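Local coordinates for solute-binding periplasmic protein of iron/siderophore ABC transporter (Yersinia pestis, PDB 6B2X), which probably binds an iron-siderophore complex in the periplasm and delivers it to its ABC transporter for uptake, at residues K214-F219 and P273-A278. Numbering follows the deposited sequence.
Sequences KKPSVF and PDIYIA
Strand segments 217-219 and 275-278 run parallel, their axes inclined at 21°, with Val218 opposite Ile275 and Phe219 opposite Tyr276, and Ile275 N donates a 3.0 Å bond to Ser217 O. The pair belongs to the mixed sheet in the C-terminal lobe of a periplasmic binding protein fold, with 275-280 as its middle strand and 217-221 between it and the edge strand 249-250. The ladder continues less firmly: Phe219 N reaches Ile275 O in a weak bond, and Ile277 N reaches Phe219 O in another weak and markedly bent one.

Where the strands begin, Ser217 and Asp274 interlock. Asp274 OD2 takes the backbone N-H of Ser217 on its anti lone pair at 3.0 Å, and the Ser217 hydroxyl donates to the same oxygen from 64° above the carboxylate plane. With chi1 at 44°, Ser217 OG sits between its own N and carbonyl carbon, a position from which it also accepts the backbone N-H of Asp274. Nearby, Pro216 CB touches both Asp274 CB and Ile275 CG1.

Val218, Ile275 and Ile277 share one face of the sheet, covered by Phe350 of helix 340-350. There Val218 CG1, anti to the backbone N, meets Ile277 CD1 at 3.9 Å, the two side chains meeting at a slant. On the reverse face Phe219 CB rests near Pro273 CG, 4.1 Å away, while Leu269 touches the Phe219 side chain from a loop. With the two rings turned obliquely, Tyr276 CE1 reaches the edge of the Phe219 ring, close to its plane, 4.4 Å from Phe219 CD2.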
loop_
_atom_site.group_PDB
_atom_site.type_symbol
_atom_site.label_atom_id
_atom_site.label_comp_id
_atom_site.label_asym_id
_atom_site.label_seq_id
_atom_site.Cartn_x
_atom_site.Cartn_y
_atom_site.Cartn_z
ATOM N N LYS A 214 -8.657 12.536 -23.815
ATOM C CA LYS A 214 -7.208 12.390 -23.747
ATOM C C LYS A 214 -6.779 11.348 -22.711
ATOM O O LYS A 214 -5.652 10.853 -22.780
ATOM C CB LYS A 214 -6.567 13.758 -23.468
ATOM C CG LYS A 214 -5.081 13.780 -23.042
ATOM C CD LYS A 214 -4.121 13.253 -24.113
ATOM C CE LYS A 214 -3.101 12.259 -23.530
ATOM N NZ LYS A 214 -3.622 10.853 -23.424
ATOM N N LYS A 215 -7.651 10.961 -21.792
ATOM C CA LYS A 215 -7.252 10.018 -20.757
ATOM C C LYS A 215 -6.894 8.665 -21.377
ATOM O O LYS A 215 -7.733 8.068 -22.073
ATOM C CB LYS A 215 -8.363 9.851 -19.724
ATOM C CG LYS A 215 -8.659 11.121 -18.918
ATOM C CD LYS A 215 -9.646 10.855 -17.784
ATOM C CE LYS A 215 -9.704 12.029 -16.820
ATOM N NZ LYS A 215 -10.680 11.800 -15.719
ATOM N N PRO A 216 -5.678 8.151 -21.153
ATOM C CA PRO A 216 -5.347 6.811 -21.644
ATOM C C PRO A 216 -6.114 5.744 -20.890
ATOM O O PRO A 216 -6.394 5.869 -19.696
ATOM C CB PRO A 216 -3.841 6.702 -21.387
ATOM C CG PRO A 216 -3.611 7.610 -20.223
ATOM C CD PRO A 216 -4.535 8.771 -20.457
ATOM N N SER A 217 -6.473 4.701 -21.618
ATOM C CA SER A 217 -7.091 3.526 -21.027
ATOM C C SER A 217 -6.027 2.714 -20.296
ATOM O O SER A 217 -4.884 2.615 -20.753
ATOM C CB SER A 217 -7.744 2.693 -22.126
ATOM O OG SER A 217 -6.858 2.594 -23.238
ATOM N N VAL A 218 -6.401 2.152 -19.148
ATOM C CA VAL A 218 -5.455 1.507 -18.238
ATOM C C VAL A 218 -6.079 0.230 -17.716
ATOM O O VAL A 218 -7.236 0.236 -17.284
ATOM C CB VAL A 218 -5.072 2.390 -17.032
ATOM C CG1 VAL A 218 -3.998 1.686 -16.182
ATOM C CG2 VAL A 218 -4.621 3.778 -17.470
ATOM N N PHE A 219 -5.309 -0.852 -17.728
ATOM C CA PHE A 219 -5.664 -2.042 -16.976
ATOM C C PHE A 219 -4.490 -2.376 -16.079
ATOM O O PHE A 219 -3.350 -2.476 -16.545
ATOM C CB PHE A 219 -6.011 -3.224 -17.882
ATOM C CG PHE A 219 -6.319 -4.503 -17.134
ATOM C CD1 PHE A 219 -7.503 -4.643 -16.427
ATOM C CD2 PHE A 219 -5.421 -5.566 -17.148
ATOM C CE1 PHE A 219 -7.788 -5.812 -15.743
ATOM C CE2 PHE A 219 -5.701 -6.739 -16.470
ATOM C CZ PHE A 219 -6.886 -6.867 -15.769
ATOM N N PRO A 273 -5.935 -1.423 -24.021
ATOM C CA PRO A 273 -5.540 -0.352 -23.103
ATOM C C PRO A 273 -4.259 0.330 -23.573
ATOM O O PRO A 273 -3.312 -0.321 -24.021
ATOM C CB PRO A 273 -5.343 -1.084 -21.774
ATOM C CG PRO A 273 -6.069 -2.383 -21.940
ATOM C CD PRO A 273 -5.864 -2.738 -23.362
ATOM N N ASP A 274 -4.244 1.662 -23.504
ATOM C CA ASP A 274 -3.029 2.375 -23.892
ATOM C C ASP A 274 -1.860 2.033 -22.979
ATOM O O ASP A 274 -0.712 2.002 -23.440
ATOM C CB ASP A 274 -3.270 3.883 -23.904
ATOM C CG ASP A 274 -4.332 4.283 -24.905
ATOM O OD1 ASP A 274 -4.086 4.127 -26.126
ATOM O OD2 ASP A 274 -5.420 4.721 -24.467
ATOM N N ILE A 275 -2.134 1.761 -21.695
ATOM C CA ILE A 275 -1.121 1.499 -20.675
ATOM C C ILE A 275 -1.421 0.170 -19.980
ATOM O O ILE A 275 -2.577 -0.131 -19.656
ATOM C CB ILE A 275 -1.050 2.646 -19.642
ATOM C CG1 ILE A 275 -1.117 4.007 -20.339
ATOM C CG2 ILE A 275 0.219 2.544 -18.798
ATOM C CD1 ILE A 275 0.182 4.418 -21.041
ATOM N N TYR A 276 -0.371 -0.629 -19.768
ATOM C CA TYR A 276 -0.447 -1.878 -19.020
ATOM C C TYR A 276 0.345 -1.764 -17.720
ATOM O O TYR A 276 1.441 -1.179 -17.695
ATOM C CB TYR A 276 0.091 -3.068 -19.820
ATOM C CG TYR A 276 0.033 -4.335 -18.999
ATOM C CD1 TYR A 276 -1.149 -5.063 -18.899
ATOM C CD2 TYR A 276 1.131 -4.769 -18.269
ATOM C CE1 TYR A 276 -1.223 -6.216 -18.127
ATOM C CE2 TYR A 276 1.064 -5.919 -17.490
ATOM C CZ TYR A 276 -0.116 -6.640 -17.424
ATOM O OH TYR A 276 -0.192 -7.784 -16.641
ATOM N N ILE A 277 -0.206 -2.346 -16.648
ATOM C CA ILE A 277 0.340 -2.203 -15.299
ATOM C C ILE A 277 0.083 -3.477 -14.513
ATOM O O ILE A 277 -1.069 -3.875 -14.333
ATOM C CB ILE A 277 -0.273 -1.006 -14.542
ATOM C CG1 ILE A 277 0.058 0.340 -15.210
ATOM C CG2 ILE A 277 0.213 -1.026 -13.081
ATOM C CD1 ILE A 277 -0.474 1.574 -14.439
ATOM N N ALA A 278 1.146 -4.124 -14.030
ATOM C CA ALA A 278 1.034 -5.328 -13.214
ATOM C C ALA A 278 1.570 -5.060 -11.811
ATOM O O ALA A 278 2.553 -4.331 -11.635
ATOM C CB ALA A 278 1.799 -6.489 -13.845
#